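Local coordinates for Alpha/beta hydrolase fold protein (Sphaerobacter thermophilus, PDB 3R0V), which is probably a hydrolase whose natural substrate is not established, and holds a D-malate molecule in its pocket, at residues 25-31 with 88-94; 41-46 with 249-253; 56-60 with 183-188; 75-79 with 103-109; 112-118 with 207-213. All blocks are in the same frame, centred on the assembly; numbering follows the deposited sequence. Where two conformers were deposited one is given.

Contact 1: residues 25-31 with 88-94; sequences PVVLVGG and AAFVFGM
V26 to V29 pair in parallel with F90 to G93, the two strands running 27° apart and joined by five backbone hydrogen bonds: F90 N to P25 O, V27 N to F90 O, F92 N to V27 O, V29 N to F92 O and M94 N to V29 O. L28 CA adds a CA-H...O contact, 3.4 Å from F92 O. On the face that carries V27, V29 and V91, small branched groups interlock. V29 CG2 meets V91 CG1 at 3.8 Å, because chi1 of -178° sends CG1 away from the backbone N and leaves CG2 beside it. V27 CG2 rests 3.9 Å from A89 CB. On the other face L28 CD2 comes to the edge of the F92 ring, close to its plane, and lies 3.9 Å from F92 CB. Past the paired strands the chains stay close, with G31 CA 3.3 Å from M94 O; a CB at G31 would run into that oxygen. G31 also touches the bound D-malate. These are central strands of the alpha/beta hydrolase sheet, and G93 opens a GxSxG pattern with S95 and G97, consistent with the nucleophile elbow of this family.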
# COMPACT_ATOMS: atom_id res chain seq x y z
N PRO A 25 6.71 -17.90 1.74
CA PRO A 25 5.62 -16.97 1.99
C PRO A 25 5.83 -15.56 1.44
O PRO A 25 6.93 -15.00 1.49
CB PRO A 25 5.54 -16.93 3.52
CG PRO A 25 6.92 -17.30 3.98
CD PRO A 25 7.40 -18.30 2.98
N VAL A 26 4.73 -15.02 0.92
CA VAL A 26 4.64 -13.63 0.47
C VAL A 26 3.42 -12.99 1.12
O VAL A 26 2.33 -13.56 1.07
CB VAL A 26 4.42 -13.58 -1.07
CG1 VAL A 26 4.10 -12.17 -1.53
CG2 VAL A 26 5.64 -14.15 -1.81
N VAL A 27 3.58 -11.81 1.71
CA VAL A 27 2.47 -11.05 2.27
C VAL A 27 2.22 -9.84 1.37
O VAL A 27 3.14 -9.11 1.01
CB VAL A 27 2.79 -10.55 3.68
CG1 VAL A 27 1.66 -9.64 4.20
CG2 VAL A 27 2.98 -11.73 4.62
N LEU A 28 0.96 -9.67 0.98
CA LEU A 28 0.56 -8.53 0.16
C LEU A 28 -0.02 -7.46 1.07
O LEU A 28 -0.90 -7.76 1.90
CB LEU A 28 -0.49 -8.94 -0.88
CG LEU A 28 -0.13 -10.13 -1.78
CD1 LEU A 28 -1.19 -10.35 -2.87
CD2 LEU A 28 1.21 -9.97 -2.41
N VAL A 29 0.49 -6.23 0.96
CA VAL A 29 0.02 -5.13 1.80
C VAL A 29 -0.68 -4.10 0.92
O VAL A 29 -0.05 -3.49 0.04
CB VAL A 29 1.19 -4.44 2.54
CG1 VAL A 29 0.65 -3.33 3.44
CG2 VAL A 29 2.01 -5.45 3.35
N GLY A 30 -1.96 -3.88 1.16
CA GLY A 30 -2.73 -2.98 0.32
C GLY A 30 -2.60 -1.52 0.71
O GLY A 30 -2.19 -1.20 1.82
N GLY A 31 -2.98 -0.64 -0.21
CA GLY A 31 -2.90 0.79 0.02
C GLY A 31 -4.21 1.43 0.45
O GLY A 31 -5.09 0.77 1.00
N ALA A 88 8.55 -15.12 8.99
CA ALA A 88 9.28 -14.22 8.10
C ALA A 88 8.64 -14.34 6.73
O ALA A 88 8.05 -15.38 6.40
CB ALA A 88 10.74 -14.63 8.02
N ALA A 89 8.75 -13.31 5.91
CA ALA A 89 8.15 -13.39 4.59
C ALA A 89 8.74 -12.38 3.64
O ALA A 89 9.31 -11.37 4.07
CB ALA A 89 6.65 -13.17 4.68
N PHE A 90 8.55 -12.64 2.36
CA PHE A 90 8.69 -11.62 1.32
C PHE A 90 7.46 -10.72 1.44
O PHE A 90 6.38 -11.19 1.80
CB PHE A 90 8.69 -12.27 -0.06
CG PHE A 90 9.76 -13.30 -0.28
CD1 PHE A 90 10.99 -13.22 0.36
CD2 PHE A 90 9.53 -14.36 -1.15
CE1 PHE A 90 11.98 -14.18 0.12
CE2 PHE A 90 10.51 -15.32 -1.37
CZ PHE A 90 11.73 -15.23 -0.73
N VAL A 91 7.60 -9.43 1.12
CA VAL A 91 6.46 -8.53 1.19
C VAL A 91 6.34 -7.75 -0.10
O VAL A 91 7.34 -7.28 -0.63
CB VAL A 91 6.59 -7.54 2.38
CG1 VAL A 91 5.55 -6.42 2.28
CG2 VAL A 91 6.45 -8.28 3.69
N PHE A 92 5.12 -7.65 -0.62
CA PHE A 92 4.81 -6.75 -1.73
C PHE A 92 3.81 -5.71 -1.23
O PHE A 92 2.70 -6.06 -0.83
CB PHE A 92 4.21 -7.50 -2.92
CG PHE A 92 3.68 -6.59 -4.02
CD1 PHE A 92 4.50 -5.65 -4.62
CD2 PHE A 92 2.36 -6.67 -4.43
CE1 PHE A 92 4.02 -4.80 -5.61
CE2 PHE A 92 1.88 -5.84 -5.44
CZ PHE A 92 2.71 -4.91 -6.02
N GLY A 93 4.21 -4.44 -1.27
CA GLY A 93 3.34 -3.36 -0.80
C GLY A 93 2.90 -2.47 -1.95
O GLY A 93 3.70 -2.09 -2.81
N MSE A 94 1.62 -2.13 -1.94
CA MSE A 94 1.02 -1.33 -3.00
C MSE A 94 0.68 0.08 -2.51
O MSE A 94 -0.01 0.24 -1.51
CB MSE A 94 -0.24 -2.01 -3.52
CG MSE A 94 0.03 -3.27 -4.33
SE MSE A 94 -1.44 -4.55 -4.25
CE MSE A 94 -1.11 -5.27 -2.46

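Contact 2: residues 41-46 with 249-253; sequences PLAERL and PDAIA
R45 and D250 form the charged part of this helix-to-helix contact, a two-pronged salt bridge at its outer side. The guanidinium presents its side: NE reaches D250 OD1 at 3.0 Å while NH2 reaches D250 OD2 at 3.1 Å, one nitrogen to each oxygen. Both oxygens are met on the syn side, and the two flat groups lie nearly coplanar, 12° apart, an arrangement that resists rotation of either group. Bends at chi2 and chi3 of R45 swing the end of the chain round to bring NE and NH2 to the carboxylate. Residues 41-46 and 249-253 belong to helices whose short axes approach to 9.3 Å at an angle of 50°. They pack side by side on one face of the central sheet, as the first and last helices of alpha/beta hydrolases do, and L46 continues inward to V52 of the sheet and along the second helix to L256 and V257. The remaining interactions are apolar. P249 inserts its ring beside the first helix, CG touching P41 CB at 3.6 Å and CB lying 3.8 Å from R45 CG, the aliphatic root of the salt-bridging chain. Further in, the methyl of A253 is shared by three residues: R45 CB at 3.9 Å, L42 CD1 at 4.0 Å and L46 CD2 at 4.0 Å. L42 points CD1 at this methyl and also at I252 CG2, and the L42 and I252 side chains cross at about a right angle.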
# COMPACT_ATOMS: atom_id res chain seq x y z
N PRO A 41 -6.65 -11.07 -7.19
CA PRO A 41 -6.23 -11.45 -8.54
C PRO A 41 -4.72 -11.68 -8.64
O PRO A 41 -4.29 -12.63 -9.29
CB PRO A 41 -6.69 -10.26 -9.40
CG PRO A 41 -7.87 -9.71 -8.66
CD PRO A 41 -7.52 -9.87 -7.19
N LEU A 42 -3.93 -10.84 -7.99
CA LEU A 42 -2.48 -11.04 -7.99
C LEU A 42 -2.09 -12.29 -7.23
O LEU A 42 -1.25 -13.07 -7.68
CB LEU A 42 -1.78 -9.82 -7.38
CG LEU A 42 -0.26 -9.96 -7.25
CD1 LEU A 42 0.41 -10.27 -8.59
CD2 LEU A 42 0.31 -8.70 -6.62
N ALA A 43 -2.71 -12.48 -6.06
CA ALA A 43 -2.41 -13.64 -5.22
C ALA A 43 -2.60 -14.92 -6.02
O ALA A 43 -1.79 -15.84 -5.92
CB ALA A 43 -3.29 -13.65 -3.99
N GLU A 44 -3.65 -14.97 -6.82
CA GLU A 44 -3.95 -16.17 -7.59
C GLU A 44 -2.88 -16.44 -8.65
O GLU A 44 -2.55 -17.60 -8.93
CB GLU A 44 -5.35 -16.08 -8.20
CG GLU A 44 -5.71 -17.27 -9.07
CD GLU A 44 -7.16 -17.24 -9.54
OE1 GLU A 44 -7.47 -17.96 -10.51
OE2 GLU A 44 -7.97 -16.50 -8.94
N ARG A 45 -2.33 -15.38 -9.24
CA ARG A 45 -1.21 -15.56 -10.17
C ARG A 45 0.10 -15.97 -9.49
O ARG A 45 0.94 -16.63 -10.11
CB ARG A 45 -0.97 -14.30 -11.02
CG ARG A 45 -2.12 -13.95 -11.95
CD ARG A 45 -2.52 -15.11 -12.83
NE ARG A 45 -3.03 -14.60 -14.10
CZ ARG A 45 -4.03 -15.13 -14.79
NH1 ARG A 45 -4.67 -16.20 -14.34
NH2 ARG A 45 -4.40 -14.57 -15.93
N LEU A 46 0.27 -15.58 -8.22
CA LEU A 46 1.48 -15.90 -7.47
C LEU A 46 1.41 -17.27 -6.80
O LEU A 46 2.43 -17.88 -6.49
CB LEU A 46 1.74 -14.83 -6.41
CG LEU A 46 2.07 -13.43 -6.93
CD1 LEU A 46 2.16 -12.46 -5.76
CD2 LEU A 46 3.37 -13.42 -7.74
N PRO A 249 -2.67 -8.13 -13.09
CA PRO A 249 -1.77 -9.02 -12.35
C PRO A 249 -0.63 -9.54 -13.21
O PRO A 249 0.48 -9.70 -12.70
CB PRO A 249 -2.70 -10.17 -11.94
CG PRO A 249 -4.05 -9.53 -11.81
CD PRO A 249 -4.09 -8.46 -12.88
N ASP A 250 -0.87 -9.78 -14.50
CA ASP A 250 0.15 -10.37 -15.34
C ASP A 250 1.27 -9.40 -15.73
O ASP A 250 2.32 -9.83 -16.23
CB ASP A 250 -0.46 -11.04 -16.57
CG ASP A 250 -1.20 -12.33 -16.22
OD1 ASP A 250 -0.75 -13.04 -15.30
OD2 ASP A 250 -2.23 -12.62 -16.87
N ALA A 251 1.06 -8.12 -15.44
CA ALA A 251 2.12 -7.12 -15.61
C ALA A 251 3.08 -7.11 -14.41
O ALA A 251 4.24 -6.69 -14.53
CB ALA A 251 1.51 -5.73 -15.79
N ILE A 252 2.58 -7.58 -13.27
CA ILE A 252 3.32 -7.53 -12.00
C ILE A 252 3.90 -8.89 -11.65
O ILE A 252 5.05 -8.99 -11.23
CB ILE A 252 2.39 -7.14 -10.83
CG1 ILE A 252 1.86 -5.71 -10.99
CG2 ILE A 252 3.12 -7.29 -9.48
CD1 ILE A 252 0.83 -5.33 -9.93
N ALA A 253 3.10 -9.94 -11.78
CA ALA A 253 3.48 -11.25 -11.25
C ALA A 253 4.83 -11.78 -11.75
O ALA A 253 5.63 -12.23 -10.94
CB ALA A 253 2.38 -12.28 -11.49

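Contact 3: residues 56-60 with 183-188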
# COMPACT_ATOMS: atom_id res chain seq x y z
N ASP A 56 -6.78 -7.88 5.58
CA ASP A 56 -7.50 -6.63 5.69
C ASP A 56 -6.81 -5.78 6.74
O ASP A 56 -6.71 -6.18 7.89
CB ASP A 56 -8.94 -6.90 6.16
CG ASP A 56 -9.79 -7.62 5.12
OD1 ASP A 56 -9.71 -7.28 3.92
OD2 ASP A 56 -10.57 -8.52 5.50
N ARG A 57 -6.33 -4.61 6.34
CA ARG A 57 -5.77 -3.68 7.30
C ARG A 57 -6.84 -3.27 8.31
O ARG A 57 -8.04 -3.39 8.05
CB ARG A 57 -5.17 -2.47 6.57
CG ARG A 57 -3.80 -2.82 5.95
CD ARG A 57 -3.27 -1.70 5.06
NE ARG A 57 -3.08 -0.44 5.80
CZ ARG A 57 -2.88 0.74 5.21
NH1 ARG A 57 -2.85 0.81 3.88
NH2 ARG A 57 -2.73 1.84 5.94
N ARG A 58 -6.40 -2.81 9.48
CA ARG A 58 -7.36 -2.52 10.53
C ARG A 58 -8.43 -1.53 10.10
O ARG A 58 -8.17 -0.58 9.35
CB ARG A 58 -6.68 -2.08 11.84
CG ARG A 58 -5.88 -0.80 11.78
CD ARG A 58 -5.47 -0.38 13.19
NE ARG A 58 -4.76 -1.48 13.84
CZ ARG A 58 -4.76 -1.73 15.15
NH1 ARG A 58 -4.08 -2.76 15.61
NH2 ARG A 58 -5.42 -0.94 15.99
N GLY A 59 -9.65 -1.78 10.56
CA GLY A 59 -10.79 -0.94 10.24
C GLY A 59 -11.42 -1.25 8.90
O GLY A 59 -12.35 -0.55 8.49
N ARG A 60 -10.93 -2.29 8.21
CA ARG A 60 -11.42 -2.65 6.87
C ARG A 60 -11.81 -4.11 6.78
O ARG A 60 -11.32 -4.95 7.52
CB ARG A 60 -10.32 -2.41 5.83
CG ARG A 60 -9.60 -1.11 6.01
CD ARG A 60 -8.46 -1.01 5.05
NE ARG A 60 -7.55 0.04 5.48
CZ ARG A 60 -6.81 0.75 4.64
NH1 ARG A 60 -6.87 0.52 3.33
NH2 ARG A 60 -6.02 1.68 5.13
N HIS A 183 -13.48 5.85 6.02
CA HIS A 183 -13.08 6.30 7.35
C HIS A 183 -11.60 6.00 7.64
O HIS A 183 -11.04 6.53 8.60
CB HIS A 183 -13.96 5.65 8.43
CG HIS A 183 -13.91 4.16 8.40
ND1 HIS A 183 -14.59 3.42 7.46
CD2 HIS A 183 -13.25 3.27 9.18
CE1 HIS A 183 -14.35 2.14 7.66
NE2 HIS A 183 -13.54 2.02 8.70
N THR A 184 -10.97 5.12 6.85
CA THR A 184 -9.54 4.82 7.04
C THR A 184 -8.59 5.74 6.26
O THR A 184 -7.37 5.62 6.37
CB THR A 184 -9.19 3.34 6.71
OG1 THR A 184 -9.39 3.07 5.32
CG2 THR A 184 -10.03 2.38 7.55
N LEU A 185 -9.13 6.66 5.46
CA LEU A 185 -8.27 7.57 4.73
C LEU A 185 -7.31 8.36 5.63
O LEU A 185 -6.15 8.57 5.26
CB LEU A 185 -9.08 8.51 3.83
CG LEU A 185 -9.66 7.86 2.57
CD1 LEU A 185 -10.76 8.72 1.95
CD2 LEU A 185 -8.57 7.53 1.54
N PRO A 186 -7.77 8.80 6.83
CA PRO A 186 -6.81 9.46 7.72
C PRO A 186 -5.68 8.54 8.16
O PRO A 186 -4.61 9.02 8.51
CB PRO A 186 -7.67 9.89 8.91
CG PRO A 186 -9.06 10.03 8.33
CD PRO A 186 -9.14 8.87 7.35
N TYR A 187 -5.91 7.23 8.18
CA TYR A 187 -4.86 6.28 8.56
C TYR A 187 -3.75 6.30 7.52
O TYR A 187 -2.57 6.34 7.87
CB TYR A 187 -5.42 4.87 8.65
CG TYR A 187 -6.48 4.64 9.70
CD1 TYR A 187 -6.87 5.64 10.57
CD2 TYR A 187 -7.06 3.38 9.85
CE1 TYR A 187 -7.83 5.41 11.55
CE2 TYR A 187 -8.00 3.14 10.81
CZ TYR A 187 -8.39 4.15 11.66
OH TYR A 187 -9.34 3.90 12.63
N ASP A 188 -4.13 6.27 6.25
CA ASP A 188 -3.12 6.32 5.20
C ASP A 188 -2.40 7.67 5.17
O ASP A 188 -1.20 7.73 4.88
CB ASP A 188 -3.73 5.93 3.86
CG ASP A 188 -3.95 4.43 3.78
OD1 ASP A 188 -5.10 3.96 3.85
OD2 ASP A 188 -2.93 3.70 3.70
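A buried salt-bridge network of R57, R60 and D188 joins the loop after strand 51-52 to the start of helix 185-192, beside the malate pocket. R57 approaches end-on, NH1 and NH2 both reaching D188 OD2 at 2.9 Å, with the guanidinium plane 85° from that of the carboxylate. NH1 lies on the syn lone pair of OD2, whereas NH2 comes from above the carboxylate plane. R60 brings NH2 to the other oxygen, D188 OD1, at 2.8 Å; the same NH2 lies over the centre of the R57 guanidinium. T184 OG1, hydrogen-bonded to V181 O, sits over one face of the R60 guanidinium, R57 CD over the opposite face. D188 OD2 is also hydrogen-bonded to S96 OG of the pocket. With an alanine here, the closely set R57 and R60 guanidinium groups would probably lose the carboxylate they share, and S96 OG this partner. Nearer the surface H183 NE2 donates to G59 O at 2.8 Å, in the carbonyl plane and on a lone pair. G59 belongs to the type II turn R57-R60. Around this junction, R57 pairs with E74 of helix 71-84 and packs on helix 96-106, while L185 and P186 lean on helix 134-143.

Contact 4: residues 75-79 with 103-109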
# COMPACT_ATOMS: atom_id res chain seq x y z
N ILE A 75 1.98 -1.37 11.83
CA ILE A 75 3.22 -2.15 11.76
C ILE A 75 3.04 -3.43 12.58
O ILE A 75 3.42 -4.52 12.13
CB ILE A 75 4.41 -1.32 12.26
CG1 ILE A 75 4.65 -0.14 11.31
CG2 ILE A 75 5.68 -2.19 12.37
CD1 ILE A 75 5.71 0.84 11.81
N GLU A 76 2.42 -3.33 13.76
CA GLU A 76 2.15 -4.50 14.58
C GLU A 76 1.17 -5.45 13.88
O GLU A 76 1.30 -6.68 14.00
CB GLU A 76 1.64 -4.07 15.95
CG GLU A 76 2.71 -3.36 16.78
CD GLU A 76 2.16 -2.56 17.95
OE1 GLU A 76 0.95 -2.61 18.23
OE2 GLU A 76 2.97 -1.87 18.61
N ASP A 77 0.20 -4.89 13.15
CA ASP A 77 -0.71 -5.75 12.39
C ASP A 77 0.07 -6.57 11.36
O ASP A 77 -0.12 -7.78 11.23
CB ASP A 77 -1.80 -4.94 11.67
CG ASP A 77 -2.73 -4.18 12.61
OD1 ASP A 77 -2.88 -4.57 13.78
OD2 ASP A 77 -3.34 -3.19 12.15
N LEU A 78 0.94 -5.89 10.62
CA LEU A 78 1.75 -6.57 9.62
C LEU A 78 2.66 -7.61 10.29
O LEU A 78 2.83 -8.72 9.78
CB LEU A 78 2.55 -5.55 8.81
CG LEU A 78 3.49 -6.13 7.75
CD1 LEU A 78 2.76 -7.09 6.82
CD2 LEU A 78 4.15 -4.99 6.96
N ALA A 79 3.22 -7.28 11.46
CA ALA A 79 4.02 -8.26 12.20
C ALA A 79 3.21 -9.53 12.53
O ALA A 79 3.72 -10.65 12.40
CB ALA A 79 4.59 -7.64 13.46
N LEU A 103 8.25 1.41 6.15
CA LEU A 103 8.35 1.72 7.57
C LEU A 103 8.56 0.45 8.40
O LEU A 103 9.37 0.43 9.33
CB LEU A 103 7.11 2.46 8.05
CG LEU A 103 6.91 3.86 7.46
CD1 LEU A 103 5.53 4.35 7.87
CD2 LEU A 103 7.99 4.79 7.98
N ALA A 104 7.83 -0.61 8.06
CA ALA A 104 7.94 -1.87 8.80
C ALA A 104 9.34 -2.46 8.64
O ALA A 104 9.94 -2.95 9.61
CB ALA A 104 6.88 -2.86 8.33
N ALA A 105 9.87 -2.41 7.43
CA ALA A 105 11.22 -2.91 7.16
C ALA A 105 12.25 -2.11 7.95
O ALA A 105 13.16 -2.68 8.56
CB ALA A 105 11.51 -2.86 5.67
N ALA A 106 12.10 -0.79 7.96
CA ALA A 106 13.03 0.07 8.68
C ALA A 106 12.94 -0.15 10.18
O ALA A 106 13.91 0.08 10.91
CB ALA A 106 12.75 1.54 8.34
N SER A 107 11.78 -0.60 10.64
CA SER A 107 11.55 -0.83 12.06
C SER A 107 12.06 -2.19 12.51
O SER A 107 12.02 -2.50 13.70
CB SER A 107 10.06 -0.73 12.40
OG SER A 107 9.57 0.57 12.13
N GLY A 108 12.52 -3.00 11.57
CA GLY A 108 13.11 -4.29 11.92
C GLY A 108 12.22 -5.51 11.84
O GLY A 108 12.58 -6.56 12.37
N LEU A 109 11.05 -5.42 11.20
CA LEU A 109 10.24 -6.63 11.02
C LEU A 109 10.98 -7.64 10.15
O LEU A 109 11.80 -7.26 9.30
CB LEU A 109 8.88 -6.32 10.40
CG LEU A 109 7.86 -5.56 11.25
CD1 LEU A 109 6.47 -5.74 10.67
CD2 LEU A 109 7.88 -6.01 12.70
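L109 reaches back from the end of helix 96-106 to I75, L78 and A79 of helix 71-84. Its CB is directed at that helix, and chi1 of -70° turns CG away from its own carbonyl carbon, to 4.2 Å from I75 CG2. At CG the chain forks. CD1 settles against the helix backbone, 3.6 Å from I75 O and 3.7 Å from A79 N, two atoms that are hydrogen-bonded to each other within their helix; it also comes near L78 CG. CD2 turns to the methyl of A79, with CB 3.7 Å away. The leucine can enter here because the chain has just turned: G108, with positive phi, ends the helix in a Schellman motif, in which L109 N bonds to A104 O and G108 N to A105 O. Toward the sheet, L78 CD2 touches A104 CB at 3.7 Å. I75 CD1 lies near L103 CB and S107 OG. That hydroxyl bonds to L103 O from above the carbonyl plane and also to R201. A serine in place of L109 would remove both methyl branches and is likely to open a gap over the I75-A79 turn. No hydrogen bond crosses between these segments; the helices, which flank one face of the alpha/beta hydrolase sheet, are held here by methyl and methylene packing, whose strength comes from close fit and from the burial of apolar surface.

Contact 5: residues 112-118 with 207-213; sequences TRLAVFE and IPTLVMD
F117 and M212 set their side chains at about a right angle to each other, F117 CD1 lying 4.0 Å from M212 CB. The M212 chain, a selenomethionine, bends at chi3 and carries CE back to A115 CB, at 3.9 Å, so that one residue touches two along the partner strand. E118 follows with left-handed backbone angles, and its CG sits 3.4 Å above the plane of the F117 ring, over the centre. Across the sheet, on the face of L114, V116, T209 and V211, smaller branched groups meet. V116 takes a chi1 of -67°, which wedges CG2 between its own backbone N and carbonyl carbon and points it at V211 CG2, 4.0 Å away. At the start of the pairing I207 CD1 reaches L114 CB at 3.8 Å. T209 OG1 turns back along its own segment and donates to I207 O at 3.0 Å, standing well above the carbonyl plane. Between these two layers the parallel backbones, adjacent strands of the alpha/beta hydrolase sheet 10° apart, exchange five hydrogen bonds: L114 N to P208 O, L210 N to L114 O, V116 N to L210 O, M212 N to V116 O and E118 N to M212 O. At the C-terminal end E118 OE2 bonds to S217 OG, and the D213 carboxylate to Y237 and T239 of strand 235-239. A115 and L210 pack on helix 249-260 while V211 packs on helix 219-231, and strand 89-94 lies along the other edge of 112-118.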
# COMPACT_ATOMS: atom_id res chain seq x y z
N THR A 112 12.12 -10.45 4.43
CA THR A 112 13.36 -10.96 3.86
C THR A 112 13.68 -10.38 2.48
O THR A 112 14.85 -10.22 2.13
CB THR A 112 13.37 -12.48 3.82
OG1 THR A 112 12.19 -12.94 3.14
CG2 THR A 112 13.38 -13.05 5.24
N ARG A 113 12.64 -10.06 1.70
CA ARG A 113 12.76 -9.36 0.42
C ARG A 113 11.56 -8.43 0.33
O ARG A 113 10.48 -8.79 0.76
CB ARG A 113 12.74 -10.34 -0.76
CG ARG A 113 13.88 -11.35 -0.75
CD ARG A 113 13.85 -12.23 -2.00
NE ARG A 113 15.02 -13.10 -2.07
CZ ARG A 113 16.07 -12.87 -2.85
NH1 ARG A 113 16.08 -11.81 -3.65
NH2 ARG A 113 17.10 -13.71 -2.85
N LEU A 114 11.75 -7.24 -0.25
CA LEU A 114 10.67 -6.26 -0.28
C LEU A 114 10.46 -5.71 -1.68
O LEU A 114 11.42 -5.24 -2.29
CB LEU A 114 11.00 -5.10 0.66
CG LEU A 114 10.02 -3.92 0.67
CD1 LEU A 114 8.62 -4.34 1.10
CD2 LEU A 114 10.55 -2.80 1.57
N ALA A 115 9.22 -5.76 -2.18
CA ALA A 115 8.86 -5.13 -3.44
C ALA A 115 7.78 -4.11 -3.16
O ALA A 115 6.85 -4.37 -2.38
CB ALA A 115 8.38 -6.17 -4.43
N VAL A 116 7.91 -2.94 -3.77
CA VAL A 116 6.93 -1.87 -3.59
C VAL A 116 6.51 -1.28 -4.93
O VAL A 116 7.35 -1.08 -5.82
CB VAL A 116 7.47 -0.77 -2.65
CG1 VAL A 116 7.64 -1.29 -1.23
CG2 VAL A 116 8.79 -0.18 -3.19
N PHE A 117 5.22 -1.01 -5.07
CA PHE A 117 4.69 -0.42 -6.29
C PHE A 117 4.16 0.99 -6.01
O PHE A 117 3.27 1.18 -5.17
CB PHE A 117 3.57 -1.29 -6.86
CG PHE A 117 2.90 -0.73 -8.08
CD1 PHE A 117 3.49 -0.85 -9.33
CD2 PHE A 117 1.67 -0.09 -7.97
CE1 PHE A 117 2.86 -0.33 -10.46
CE2 PHE A 117 1.03 0.42 -9.11
CZ PHE A 117 1.63 0.29 -10.34
N GLU A 118 4.71 1.96 -6.74
CA GLU A 118 4.25 3.35 -6.68
C GLU A 118 4.04 3.90 -5.27
O GLU A 118 2.98 4.44 -4.95
CB GLU A 118 2.97 3.54 -7.53
CG GLU A 118 3.17 3.18 -9.00
CD GLU A 118 1.99 3.53 -9.88
OE1 GLU A 118 0.88 3.78 -9.37
OE2 GLU A 118 2.18 3.57 -11.12
N ILE A 207 17.87 -5.17 3.09
CA ILE A 207 17.41 -6.33 2.34
C ILE A 207 17.21 -6.03 0.85
O ILE A 207 17.05 -4.87 0.46
CB ILE A 207 16.09 -6.88 2.90
CG1 ILE A 207 15.06 -5.77 2.99
CG2 ILE A 207 16.32 -7.52 4.27
CD1 ILE A 207 13.62 -6.28 3.10
N PRO A 208 17.22 -7.08 0.02
CA PRO A 208 16.95 -6.90 -1.41
C PRO A 208 15.60 -6.22 -1.59
O PRO A 208 14.60 -6.65 -1.03
CB PRO A 208 16.90 -8.33 -1.95
CG PRO A 208 17.70 -9.17 -0.95
CD PRO A 208 17.43 -8.50 0.38
N THR A 209 15.58 -5.16 -2.40
CA THR A 209 14.38 -4.36 -2.58
C THR A 209 14.14 -4.08 -4.06
O THR A 209 15.08 -3.91 -4.85
CB THR A 209 14.47 -3.03 -1.79
OG1 THR A 209 14.57 -3.33 -0.40
CG2 THR A 209 13.23 -2.17 -2.00
N LEU A 210 12.87 -4.07 -4.43
CA LEU A 210 12.44 -3.78 -5.80
C LEU A 210 11.41 -2.66 -5.76
O LEU A 210 10.42 -2.75 -5.04
CB LEU A 210 11.82 -5.03 -6.40
CG LEU A 210 11.05 -4.87 -7.70
CD1 LEU A 210 12.00 -4.37 -8.76
CD2 LEU A 210 10.43 -6.18 -8.12
N VAL A 211 11.67 -1.59 -6.50
CA VAL A 211 10.76 -0.45 -6.55
C VAL A 211 10.19 -0.39 -7.96
O VAL A 211 10.94 -0.35 -8.93
CB VAL A 211 11.50 0.86 -6.27
CG1 VAL A 211 10.50 2.01 -6.26
CG2 VAL A 211 12.25 0.79 -4.96
N MSE A 212 8.87 -0.42 -8.07
CA MSE A 212 8.22 -0.47 -9.38
C MSE A 212 7.31 0.71 -9.59
O MSE A 212 6.68 1.20 -8.67
CB MSE A 212 7.36 -1.73 -9.51
CG MSE A 212 8.13 -3.01 -9.82
SE MSE A 212 7.02 -4.57 -9.47
CE MSE A 212 7.03 -4.33 -7.62
N ASP A 213 7.25 1.15 -10.84
CA ASP A 213 6.18 2.04 -11.28
C ASP A 213 5.60 1.51 -12.57
O ASP A 213 6.05 0.48 -13.08
CB ASP A 213 6.63 3.51 -11.37
CG ASP A 213 7.77 3.74 -12.34
OD1 ASP A 213 8.15 2.81 -13.08
OD2 ASP A 213 8.29 4.88 -12.37

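Contacts 1 and 5 belong to one sheet and are joined by the pairing of 89-94 with 111-117, where V91 O accepts from A115 N at 2.9 Å. Contact 2 lies against the F92 face of contact 1, with F92 CE2 3.5 Å from L42 CD2, and contact 4 against the other, through L78. Contact 3 is tied to contact 1 by R60 NH1 to G31 O, 2.9 Å, and to contact 4 by the salt bridge R58 NE to D77 OD2, 2.8 Å. Measured between nearest atoms, the D-malate is about 4 Å from G31, about 5 Å from the D188 side chain and about 6 Å from that of E118; contacts 2 and 4 stand further back.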